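Local coordinates for protein soluble lytic murein transglycosylase (Pseudomonas aeruginosa, PDB 5OHU) that cleaves the glycan strands of cell-wall peptidoglycan as a lytic transglycosylase, acting in both exolytic and endolytic turnover of the polymer, at residues A[389-394]-A[469-474]; A[440-445]-A[462-467]; A[474-479]-A[619-624]; A[372-377]-A[613-618]. All blocks are in the same frame, centred on the assembly; numbering follows the deposited sequence.

Interaction 1: residues A[389-394]-A[469-474]; sequences LGNRPA and DLDIRF
Asn391 reaches across to Leu470 and Asp471, the first two residues of the short helix 470-473. Its CB lies beside Leu470 CB at 3.9 Å, and the two side chains run past each other in opposite directions. CG sits anti to the backbone N (chi1 180°), which carries the amide over the first turn; Asn391 CG is 3.6 Å from Leu470 CB. Asn391 OD1 accepts from Leu470 N at 2.9 Å; this donor stands above the carbonyl plane, 52° out of it. Asp471 N adds a weak bond to the same oxygen. On the other branch, Asn391 ND2 donates to Asp471 OD1. The N-H points well at its acceptor (165°), but 2.5 Å between these two atoms is unusually short, so the exact length is doubtful. The same Asp471 OD1 has a second partner, Lys624, in a salt bridge.

Asp469 faces the other end of the loop. Its OD2 lies 3.4 Å from Pro393 CA, and a water joins this oxygen to Ala394 N. Asp469 OD1 accepts from Ile472 N at 3.0 Å. Asp469 is thus the N-cap of the short, weakly bonded helix 470-473, and an asparagine from a distant loop takes up another N-H of the same first turn.

Interaction 2: residues A[440-445]-A[462-467]; sequences ELIAQA and SQAQYW
This contact belongs to an antiparallel alpha-alpha hairpin made by helices 438-450 and 454-463, within the L-domain family region. Leu441 and Ile442 on the first helix face the C-terminal end of the second. The methyl of Ala464 fits between them. Ala464 CB lies 3.8 Å from Leu441 CB and 3.7 Å from Ile442 CG1. Leu441 CD1 then reaches Gln463 CB at 3.8 Å, and the two side chains cross at about a right angle. Gln463 is extended beyond CG, which brings its NE2 alongside Leu441 CD2.

Ile442 CD1 touches Tyr466 CB at 4.1 Å. The tyrosine CG is anti to the backbone N (chi1 -176°), and the phenol points on to Arg392 O, to which OH is hydrogen-bonded. The touching between the two segments is mainly apolar, by van der Waals contact, while the tyrosine's polar end is held elsewhere. Ala394 packs against both Ile442 and Tyr466.

Between Ala464 and Tyr466 the chain turns at Gln465, which has a positive phi of 56°. Gln465 N is bonded to Ser462 O at 2.9 Å. This is the Schellman ending of helix 454-463, in a helical hairpin of the kind found in TPR-like repeat proteins.

Interaction 3: residues A[474-479]-A[619-624]; sequences FPMAHR and VIYGQK. With PO4 (phosphate ion), chain I; PO4 (phosphate ion), chain H.
Phe474 and Tyr621 bring the backbones closest, with CA atoms 7.5 Å apart; the loop then runs on into a type II turn from Met476 to Arg479, while 619-624 stays helical. Tyr621 OH donates to Pro475 O at 2.9 Å, in the carbonyl plane and on a lone pair. This bond fixes the tip of the phenol against the loop. Phe474 turns its ring edge to the Tyr621 face in a T-shaped stack, planes at 84°. One face of the Phe474 ring takes Ile620 CG2 in a CH-pi contact, with the methyl carbon 4.0 Å from the Phe474 ring centroid.

Met476 is bent at chi2 (-80°), which turns SD to the edge of the tyrosine ring. Met476 SD lies 3.8 Å from Tyr621 CE1, near the ring plane. Lys624 lays its aliphatic part along the loop, with CE 3.5 Å from Phe474 O, and its charged end turns to Asp471.

Within the turn, His478 stands at the N-cap position of helix 479-488. Two phosphates, probably from the crystallisation liquor, lie at the edge of its imidazole. His478 NE2 donates to O2 of the chain H phosphate at 3.0 Å. His478 ND1 points to O3 of the chain I phosphate, but that distance is too short to be trusted. The core of the contact is a Met-aromatic and T-shaped cluster that packs the terminal turns of helix 605-624 against the chain entering helix 479-488.

Interaction 4: residues A[372-377]-A[613-618]; sequences RDFYGF and NVLSYA
Ser616 OG is hydrogen-bonded to Gln612 O one turn back in its own helix and is wedged against Phe374. It lies 3.2 Å from Phe374 CA and 3.3 Å from Phe374 CB. The hydroxyl is anti to its own carbonyl carbon (chi1 -65°), a rotation that lets it reach the carbonyl of the preceding turn. Ser616 OG also sits at the edge of the Phe374 ring, near its plane, 3.7 Å from Phe374 CD1. Phe377 closes on the same serine from one turn further along. Its CE2 is 4.0 Å from Ser616 CB, and its CD2 is 3.9 Å from Ser616 OG. The helices come close at this serine, with the CA atoms of Phe374 and Ser616 5.5 Å apart.

The contact joins the first turn of helix 374-383 to the middle of helix 605-624. That first turn is capped by Asp373, the N-cap residue. Its OD1 accepts from Gly376 N at 3.2 Å, on the anti side of the carboxylate and 31° out of its plane. Asp373 OD2 is bonded to Ser341.

With CG anti to the backbone N (chi1 172°), the Phe374 ring reaches toward Leu615, which it meets obliquely. The nearest pair is Phe374 CE1 and Leu615 CD1, 4.2 Å apart. Ile631 packs on Phe374, Phe377 and Leu615 alike.

From the N terminus, residues 372-377 come first; their partner, 613-618, lies 236 residues further on, so interaction 4 closes the longest loop. Residues 389-394 follow and meet 469-474 in interaction 1. Inside that loop interaction 2 closes a short hairpin. Both loops therefore lie within the span of interaction 4. Interaction 3 opens at Phe474, the residue it shares with interaction 1, and ends at 619-624, beyond 613-618. It thus crosses interaction 4, and both use helix 605-624. Phe474 also meets Tyr617 of interaction 4, and Arg372 bonds to Gly390. Together the contacts join the helical hairpin, the 389-394 loop, helix 374-383 and the 474-479 loop leading into helix 479-488 to the long C-terminal helix.

Interaction 1: residues A[389-394]-A[469-474]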
# COMPACT_ATOMS: atom_id res chain seq x y z
N LEU A 389 8.51 -27.14 -0.02
CA LEU A 389 8.81 -26.49 -1.30
C LEU A 389 8.08 -27.13 -2.47
O LEU A 389 8.65 -27.30 -3.55
CB LEU A 389 10.31 -26.50 -1.58
CG LEU A 389 11.16 -25.92 -0.46
CD1 LEU A 389 12.64 -26.03 -0.79
CD2 LEU A 389 10.75 -24.50 -0.22
N GLY A 390 6.80 -27.47 -2.31
CA GLY A 390 6.05 -28.08 -3.39
C GLY A 390 5.59 -27.12 -4.49
O GLY A 390 4.88 -26.15 -4.21
N ASN A 391 5.98 -27.39 -5.74
CA ASN A 391 5.66 -26.55 -6.90
C ASN A 391 4.52 -27.21 -7.66
O ASN A 391 4.74 -28.07 -8.52
CB ASN A 391 6.90 -26.37 -7.77
CG ASN A 391 6.65 -25.51 -9.00
OD1 ASN A 391 5.59 -24.90 -9.15
ND2 ASN A 391 7.64 -25.46 -9.88
N ARG A 392 3.29 -26.78 -7.37
CA ARG A 392 2.07 -27.45 -7.82
C ARG A 392 1.20 -26.50 -8.65
O ARG A 392 0.46 -25.68 -8.08
CB ARG A 392 1.30 -27.98 -6.61
CG ARG A 392 -0.18 -28.30 -6.78
CD ARG A 392 -0.47 -29.38 -7.81
NE ARG A 392 -1.90 -29.69 -7.85
CZ ARG A 392 -2.50 -30.38 -8.83
NH1 ARG A 392 -3.80 -30.61 -8.77
NH2 ARG A 392 -1.80 -30.82 -9.86
N PRO A 393 1.28 -26.55 -9.98
CA PRO A 393 0.34 -25.78 -10.80
C PRO A 393 -1.10 -26.17 -10.51
O PRO A 393 -1.44 -27.35 -10.42
CB PRO A 393 0.73 -26.14 -12.23
CG PRO A 393 2.15 -26.59 -12.14
CD PRO A 393 2.27 -27.26 -10.80
N ALA A 394 -1.95 -25.16 -10.35
CA ALA A 394 -3.36 -25.41 -10.11
C ALA A 394 -3.99 -26.12 -11.30
O ALA A 394 -3.66 -25.83 -12.46
CB ALA A 394 -4.10 -24.10 -9.82
N ASP A 469 1.92 -22.59 -6.82
CA ASP A 469 2.46 -22.54 -8.18
C ASP A 469 3.70 -21.67 -8.15
O ASP A 469 3.63 -20.44 -8.23
CB ASP A 469 1.43 -22.01 -9.17
CG ASP A 469 1.85 -22.21 -10.62
OD1 ASP A 469 3.07 -22.12 -10.91
OD2 ASP A 469 0.97 -22.46 -11.47
N LEU A 470 4.86 -22.32 -8.06
CA LEU A 470 6.13 -21.62 -7.94
C LEU A 470 6.74 -21.27 -9.29
O LEU A 470 7.69 -20.49 -9.33
CB LEU A 470 7.09 -22.48 -7.12
CG LEU A 470 6.60 -22.78 -5.70
CD1 LEU A 470 7.71 -23.47 -4.89
CD2 LEU A 470 6.18 -21.50 -4.98
N ASP A 471 6.21 -21.81 -10.38
CA ASP A 471 6.61 -21.34 -11.70
C ASP A 471 6.07 -19.93 -11.95
O ASP A 471 6.81 -19.03 -12.36
CB ASP A 471 6.14 -22.31 -12.78
CG ASP A 471 7.00 -23.58 -12.84
OD1 ASP A 471 7.73 -23.86 -11.86
OD2 ASP A 471 6.95 -24.29 -13.86
N ILE A 472 4.79 -19.72 -11.66
CA ILE A 472 4.22 -18.40 -11.88
C ILE A 472 4.73 -17.42 -10.84
O ILE A 472 5.10 -16.29 -11.17
CB ILE A 472 2.68 -18.46 -11.88
CG1 ILE A 472 2.17 -19.25 -13.08
CG2 ILE A 472 2.10 -17.04 -11.90
CD1 ILE A 472 0.69 -19.09 -13.32
N ARG A 473 4.79 -17.83 -9.57
CA ARG A 473 5.18 -16.89 -8.53
C ARG A 473 6.65 -16.51 -8.59
O ARG A 473 7.03 -15.48 -8.03
CB ARG A 473 4.84 -17.46 -7.14
CG ARG A 473 3.34 -17.46 -6.80
CD ARG A 473 3.09 -17.93 -5.36
NE ARG A 473 3.70 -17.03 -4.38
CZ ARG A 473 4.27 -17.43 -3.25
NH1 ARG A 473 4.33 -18.72 -2.96
NH2 ARG A 473 4.81 -16.53 -2.42
N PHE A 474 7.49 -17.31 -9.26
CA PHE A 474 8.94 -17.10 -9.26
C PHE A 474 9.50 -17.28 -10.67
O PHE A 474 10.13 -18.29 -11.00
CB PHE A 474 9.59 -18.01 -8.22
CG PHE A 474 9.12 -17.71 -6.84
CD1 PHE A 474 9.51 -16.53 -6.22
CD2 PHE A 474 8.18 -18.51 -6.20
CE1 PHE A 474 9.04 -16.18 -4.97
CE2 PHE A 474 7.71 -18.17 -4.93
CZ PHE A 474 8.13 -17.00 -4.32
O HOH W 1 -1.67 -22.44 -11.65

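Interaction 2: residues A[440-445]-A[462-467]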
# COMPACT_ATOMS: atom_id res chain seq x y z
N GLU A 440 -11.26 -18.16 -11.50
CA GLU A 440 -11.02 -17.31 -12.66
C GLU A 440 -9.69 -16.58 -12.54
O GLU A 440 -8.91 -16.51 -13.49
CB GLU A 440 -12.18 -16.33 -12.84
CG GLU A 440 -13.47 -16.99 -13.31
CD GLU A 440 -14.65 -16.03 -13.26
OE1 GLU A 440 -14.74 -15.22 -12.31
OE2 GLU A 440 -15.49 -16.10 -14.19
N LEU A 441 -9.42 -16.03 -11.35
CA LEU A 441 -8.13 -15.40 -11.10
C LEU A 441 -6.98 -16.35 -11.41
O LEU A 441 -5.97 -15.93 -11.99
CB LEU A 441 -8.06 -14.95 -9.64
CG LEU A 441 -8.91 -13.74 -9.26
CD1 LEU A 441 -8.81 -13.53 -7.78
CD2 LEU A 441 -8.46 -12.49 -10.01
N ILE A 442 -7.12 -17.62 -11.04
CA ILE A 442 -6.09 -18.61 -11.32
C ILE A 442 -5.94 -18.82 -12.83
O ILE A 442 -4.83 -18.85 -13.36
CB ILE A 442 -6.41 -19.93 -10.58
CG1 ILE A 442 -6.08 -19.80 -9.09
CG2 ILE A 442 -5.65 -21.09 -11.19
CD1 ILE A 442 -6.79 -20.80 -8.22
N ALA A 443 -7.07 -18.93 -13.54
CA ALA A 443 -7.01 -19.04 -14.99
C ALA A 443 -6.34 -17.82 -15.62
O ALA A 443 -5.51 -17.96 -16.53
CB ALA A 443 -8.41 -19.25 -15.56
N GLN A 444 -6.69 -16.62 -15.14
CA GLN A 444 -6.05 -15.41 -15.66
C GLN A 444 -4.55 -15.43 -15.40
O GLN A 444 -3.76 -14.98 -16.25
CB GLN A 444 -6.69 -14.17 -15.02
CG GLN A 444 -6.47 -12.89 -15.80
CD GLN A 444 -6.77 -11.65 -14.99
OE1 GLN A 444 -6.51 -11.62 -13.79
NE2 GLN A 444 -7.32 -10.63 -15.64
N ALA A 445 -4.14 -15.93 -14.23
CA ALA A 445 -2.71 -16.03 -13.93
C ALA A 445 -1.99 -16.90 -14.95
O ALA A 445 -0.90 -16.55 -15.41
CB ALA A 445 -2.51 -16.59 -12.52
N SER A 462 -1.68 -14.10 -6.75
CA SER A 462 -1.65 -13.64 -5.37
C SER A 462 -3.04 -13.26 -4.89
O SER A 462 -3.41 -13.57 -3.75
CB SER A 462 -0.67 -12.48 -5.22
OG SER A 462 0.64 -12.92 -5.55
N GLN A 463 -3.83 -12.58 -5.73
CA GLN A 463 -5.21 -12.30 -5.35
C GLN A 463 -5.96 -13.59 -5.07
O GLN A 463 -6.76 -13.67 -4.13
CB GLN A 463 -5.93 -11.52 -6.45
CG GLN A 463 -5.44 -10.11 -6.73
CD GLN A 463 -6.14 -9.48 -7.93
OE1 GLN A 463 -5.51 -9.12 -8.93
NE2 GLN A 463 -7.46 -9.36 -7.84
N ALA A 464 -5.71 -14.63 -5.88
CA ALA A 464 -6.35 -15.92 -5.70
C ALA A 464 -5.84 -16.67 -4.48
O ALA A 464 -6.42 -17.70 -4.11
CB ALA A 464 -6.15 -16.76 -6.95
N GLN A 465 -4.76 -16.19 -3.86
CA GLN A 465 -4.17 -16.84 -2.68
C GLN A 465 -3.82 -18.29 -2.97
O GLN A 465 -3.97 -19.17 -2.12
CB GLN A 465 -5.10 -16.72 -1.47
CG GLN A 465 -5.37 -15.28 -1.05
CD GLN A 465 -5.62 -15.14 0.43
OE1 GLN A 465 -4.78 -15.49 1.26
NE2 GLN A 465 -6.80 -14.63 0.78
N TYR A 466 -3.35 -18.55 -4.18
CA TYR A 466 -2.89 -19.88 -4.57
C TYR A 466 -1.36 -19.85 -4.61
O TYR A 466 -0.75 -19.47 -5.60
CB TYR A 466 -3.46 -20.29 -5.92
CG TYR A 466 -3.06 -21.69 -6.26
CD1 TYR A 466 -3.68 -22.77 -5.65
CD2 TYR A 466 -2.02 -21.94 -7.15
CE1 TYR A 466 -3.31 -24.06 -5.94
CE2 TYR A 466 -1.64 -23.22 -7.44
CZ TYR A 466 -2.29 -24.28 -6.84
OH TYR A 466 -1.91 -25.57 -7.12
N TRP A 467 -0.75 -20.30 -3.53
CA TRP A 467 0.68 -20.13 -3.34
C TRP A 467 1.53 -21.28 -3.88
O TRP A 467 2.75 -21.12 -3.99
CB TRP A 467 0.97 -19.94 -1.85
CG TRP A 467 0.13 -18.87 -1.23
CD1 TRP A 467 -0.78 -19.03 -0.24
CD2 TRP A 467 0.14 -17.47 -1.55
NE1 TRP A 467 -1.35 -17.82 0.09
CE2 TRP A 467 -0.79 -16.84 -0.70
CE3 TRP A 467 0.85 -16.69 -2.47
CZ2 TRP A 467 -1.04 -15.47 -0.75
CZ3 TRP A 467 0.61 -15.31 -2.50
CH2 TRP A 467 -0.33 -14.72 -1.65

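Interaction 3: residues A[474-479]-A[619-624]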
# COMPACT_ATOMS: atom_id res chain seq x y z
N PHE A 474 7.49 -17.31 -9.26
CA PHE A 474 8.94 -17.10 -9.26
C PHE A 474 9.50 -17.28 -10.67
O PHE A 474 10.13 -18.29 -11.00
CB PHE A 474 9.59 -18.01 -8.22
CG PHE A 474 9.12 -17.71 -6.84
CD1 PHE A 474 9.51 -16.53 -6.22
CD2 PHE A 474 8.18 -18.51 -6.20
CE1 PHE A 474 9.04 -16.18 -4.97
CE2 PHE A 474 7.71 -18.17 -4.93
CZ PHE A 474 8.13 -17.00 -4.32
N PRO A 475 9.32 -16.27 -11.51
CA PRO A 475 9.85 -16.36 -12.88
C PRO A 475 11.37 -16.41 -12.90
O PRO A 475 12.06 -15.95 -11.98
CB PRO A 475 9.33 -15.07 -13.54
CG PRO A 475 8.82 -14.21 -12.43
CD PRO A 475 8.43 -15.11 -11.32
N MET A 476 11.90 -16.95 -14.01
CA MET A 476 13.34 -17.15 -14.19
C MET A 476 13.88 -16.40 -15.40
O MET A 476 14.90 -16.81 -15.96
CB MET A 476 13.66 -18.63 -14.32
CG MET A 476 13.26 -19.47 -13.12
SD MET A 476 14.47 -19.31 -11.80
CE MET A 476 15.86 -20.18 -12.51
N ALA A 477 13.21 -15.34 -15.84
CA ALA A 477 13.67 -14.63 -17.03
C ALA A 477 15.04 -14.00 -16.79
O ALA A 477 15.36 -13.56 -15.69
CB ALA A 477 12.66 -13.54 -17.42
N HIS A 478 15.86 -13.98 -17.85
CA HIS A 478 17.20 -13.39 -17.81
C HIS A 478 18.12 -14.14 -16.86
O HIS A 478 19.07 -13.56 -16.32
CB HIS A 478 17.14 -11.90 -17.46
CG HIS A 478 16.13 -11.15 -18.28
ND1 HIS A 478 16.35 -10.81 -19.60
CD2 HIS A 478 14.88 -10.73 -17.98
CE1 HIS A 478 15.28 -10.18 -20.07
NE2 HIS A 478 14.38 -10.12 -19.11
N ARG A 479 17.83 -15.43 -16.71
CA ARG A 479 18.58 -16.31 -15.82
C ARG A 479 20.08 -16.27 -16.07
O ARG A 479 20.88 -16.23 -15.12
CB ARG A 479 18.05 -17.74 -15.99
CG ARG A 479 18.82 -18.79 -15.22
CD ARG A 479 18.17 -20.16 -15.41
NE ARG A 479 18.90 -21.19 -14.68
CZ ARG A 479 18.38 -22.37 -14.34
NH1 ARG A 479 17.11 -22.65 -14.66
NH2 ARG A 479 19.11 -23.25 -13.69
N VAL A 619 15.13 -18.55 -0.72
CA VAL A 619 15.02 -19.98 -0.46
C VAL A 619 14.45 -20.68 -1.68
O VAL A 619 14.99 -21.68 -2.16
CB VAL A 619 14.16 -20.26 0.79
CG1 VAL A 619 13.92 -21.74 0.91
CG2 VAL A 619 14.85 -19.75 2.04
N ILE A 620 13.35 -20.14 -2.21
CA ILE A 620 12.70 -20.76 -3.36
C ILE A 620 13.64 -20.77 -4.55
O ILE A 620 13.81 -21.78 -5.24
CB ILE A 620 11.38 -20.05 -3.67
CG1 ILE A 620 10.46 -20.16 -2.47
CG2 ILE A 620 10.70 -20.66 -4.89
CD1 ILE A 620 10.25 -21.59 -2.06
N TYR A 621 14.28 -19.62 -4.82
CA TYR A 621 15.17 -19.55 -5.96
C TYR A 621 16.36 -20.48 -5.79
O TYR A 621 16.89 -21.00 -6.78
CB TYR A 621 15.60 -18.11 -6.21
CG TYR A 621 14.58 -17.33 -7.00
CD1 TYR A 621 14.25 -17.72 -8.29
CD2 TYR A 621 13.94 -16.22 -6.46
CE1 TYR A 621 13.30 -17.03 -9.03
CE2 TYR A 621 13.00 -15.50 -7.19
CZ TYR A 621 12.68 -15.91 -8.48
OH TYR A 621 11.76 -15.22 -9.24
N GLY A 622 16.77 -20.71 -4.54
CA GLY A 622 17.83 -21.69 -4.28
C GLY A 622 17.48 -23.07 -4.80
O GLY A 622 18.30 -23.73 -5.44
N GLN A 623 16.24 -23.51 -4.56
CA GLN A 623 15.80 -24.79 -5.11
C GLN A 623 15.80 -24.76 -6.63
O GLN A 623 16.35 -25.66 -7.28
CB GLN A 623 14.42 -25.16 -4.57
CG GLN A 623 14.20 -26.67 -4.41
CD GLN A 623 15.05 -27.26 -3.29
OE1 GLN A 623 15.37 -26.59 -2.31
NE2 GLN A 623 15.42 -28.53 -3.43
N LYS A 624 15.19 -23.72 -7.22
CA LYS A 624 15.11 -23.64 -8.68
C LYS A 624 16.49 -23.55 -9.32
O LYS A 624 16.67 -23.98 -10.46
CB LYS A 624 14.25 -22.44 -9.11
CG LYS A 624 12.77 -22.61 -8.78
CD LYS A 624 11.96 -21.38 -9.17
CE LYS A 624 11.06 -21.62 -10.38
NZ LYS A 624 10.06 -22.72 -10.12
P PO4 I . 19.18 -12.17 -21.30
O1 PO4 I . 20.20 -11.76 -22.34
O2 PO4 I . 18.10 -13.00 -21.96
O3 PO4 I . 18.56 -10.93 -20.72
O4 PO4 I . 19.85 -12.99 -20.22
P PO4 H . 10.76 -9.00 -19.10
O1 PO4 H . 11.53 -8.71 -20.37
O2 PO4 H . 11.74 -9.27 -17.99
O3 PO4 H . 9.87 -7.82 -18.76
O4 PO4 H . 9.88 -10.21 -19.31

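Interaction 4: residues A[372-377]-A[613-618]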
# COMPACT_ATOMS: atom_id res chain seq x y z
N ARG A 372 3.66 -21.68 4.07
CA ARG A 372 4.58 -21.44 2.96
C ARG A 372 5.20 -20.04 2.98
O ARG A 372 5.70 -19.59 1.95
CB ARG A 372 3.87 -21.69 1.63
CG ARG A 372 3.12 -23.00 1.58
CD ARG A 372 3.16 -23.62 0.20
NE ARG A 372 4.53 -23.80 -0.26
CZ ARG A 372 4.86 -24.42 -1.39
NH1 ARG A 372 3.92 -24.93 -2.18
NH2 ARG A 372 6.14 -24.54 -1.73
N ASP A 373 5.19 -19.36 4.12
CA ASP A 373 5.71 -18.00 4.16
C ASP A 373 6.94 -17.93 5.06
O ASP A 373 7.47 -18.95 5.51
CB ASP A 373 4.61 -17.02 4.59
CG ASP A 373 4.25 -17.14 6.06
OD1 ASP A 373 4.57 -18.16 6.71
OD2 ASP A 373 3.60 -16.21 6.57
N PHE A 374 7.39 -16.70 5.33
CA PHE A 374 8.62 -16.47 6.09
C PHE A 374 8.59 -17.17 7.45
O PHE A 374 9.56 -17.82 7.84
CB PHE A 374 8.86 -14.97 6.25
CG PHE A 374 9.99 -14.60 7.18
CD1 PHE A 374 11.32 -14.68 6.73
CD2 PHE A 374 9.74 -14.23 8.50
CE1 PHE A 374 12.39 -14.36 7.56
CE2 PHE A 374 10.81 -13.89 9.34
CZ PHE A 374 12.14 -13.97 8.87
N TYR A 375 7.48 -17.04 8.19
CA TYR A 375 7.42 -17.64 9.52
C TYR A 375 7.32 -19.16 9.48
O TYR A 375 7.72 -19.83 10.45
CB TYR A 375 6.25 -17.03 10.31
CG TYR A 375 6.41 -15.54 10.56
CD1 TYR A 375 7.31 -15.07 11.52
CD2 TYR A 375 5.70 -14.60 9.81
CE1 TYR A 375 7.49 -13.71 11.74
CE2 TYR A 375 5.87 -13.23 10.03
CZ TYR A 375 6.76 -12.80 11.01
OH TYR A 375 6.92 -11.44 11.22
N GLY A 376 6.78 -19.75 8.41
CA GLY A 376 6.87 -21.19 8.25
C GLY A 376 8.30 -21.67 8.06
O GLY A 376 8.70 -22.68 8.63
N PHE A 377 9.09 -20.94 7.27
CA PHE A 377 10.51 -21.23 7.15
C PHE A 377 11.21 -21.15 8.51
O PHE A 377 11.98 -22.05 8.87
CB PHE A 377 11.17 -20.28 6.15
CG PHE A 377 10.80 -20.55 4.71
CD1 PHE A 377 11.15 -21.75 4.10
CD2 PHE A 377 10.11 -19.61 3.98
CE1 PHE A 377 10.81 -21.99 2.75
CE2 PHE A 377 9.76 -19.83 2.67
CZ PHE A 377 10.11 -21.01 2.05
N ASN A 613 10.22 -10.99 2.65
CA ASN A 613 9.95 -11.47 1.29
C ASN A 613 11.23 -11.93 0.61
O ASN A 613 11.29 -13.03 0.04
CB ASN A 613 9.31 -10.37 0.43
CG ASN A 613 7.86 -10.07 0.77
OD1 ASN A 613 7.27 -9.12 0.23
ND2 ASN A 613 7.31 -10.79 1.74
N VAL A 614 12.25 -11.06 0.59
CA VAL A 614 13.49 -11.35 -0.12
C VAL A 614 14.13 -12.63 0.43
O VAL A 614 14.56 -13.49 -0.34
CB VAL A 614 14.46 -10.16 -0.03
CG1 VAL A 614 15.85 -10.55 -0.52
CG2 VAL A 614 13.90 -8.96 -0.84
N LEU A 615 14.21 -12.76 1.75
CA LEU A 615 14.81 -13.97 2.31
C LEU A 615 14.00 -15.20 1.92
O LEU A 615 14.57 -16.24 1.58
CB LEU A 615 14.94 -13.87 3.83
CG LEU A 615 15.94 -12.82 4.32
CD1 LEU A 615 15.84 -12.61 5.85
CD2 LEU A 615 17.37 -13.22 3.91
N SER A 616 12.67 -15.10 1.98
CA SER A 616 11.84 -16.25 1.62
C SER A 616 11.99 -16.58 0.15
O SER A 616 12.07 -17.76 -0.23
CB SER A 616 10.37 -15.95 1.96
OG SER A 616 10.18 -15.79 3.36
N TYR A 617 12.04 -15.56 -0.71
CA TYR A 617 12.17 -15.80 -2.14
C TYR A 617 13.50 -16.45 -2.47
O TYR A 617 13.56 -17.31 -3.36
CB TYR A 617 12.01 -14.48 -2.92
CG TYR A 617 10.66 -13.79 -2.79
CD1 TYR A 617 9.55 -14.45 -2.26
CD2 TYR A 617 10.49 -12.47 -3.19
CE1 TYR A 617 8.31 -13.82 -2.14
CE2 TYR A 617 9.27 -11.83 -3.09
CZ TYR A 617 8.18 -12.51 -2.57
OH TYR A 617 6.97 -11.87 -2.46
N ALA A 618 14.57 -16.06 -1.76
CA ALA A 618 15.87 -16.63 -2.03
C ALA A 618 15.89 -18.12 -1.73
O ALA A 618 16.59 -18.88 -2.39
CB ALA A 618 16.96 -15.91 -1.23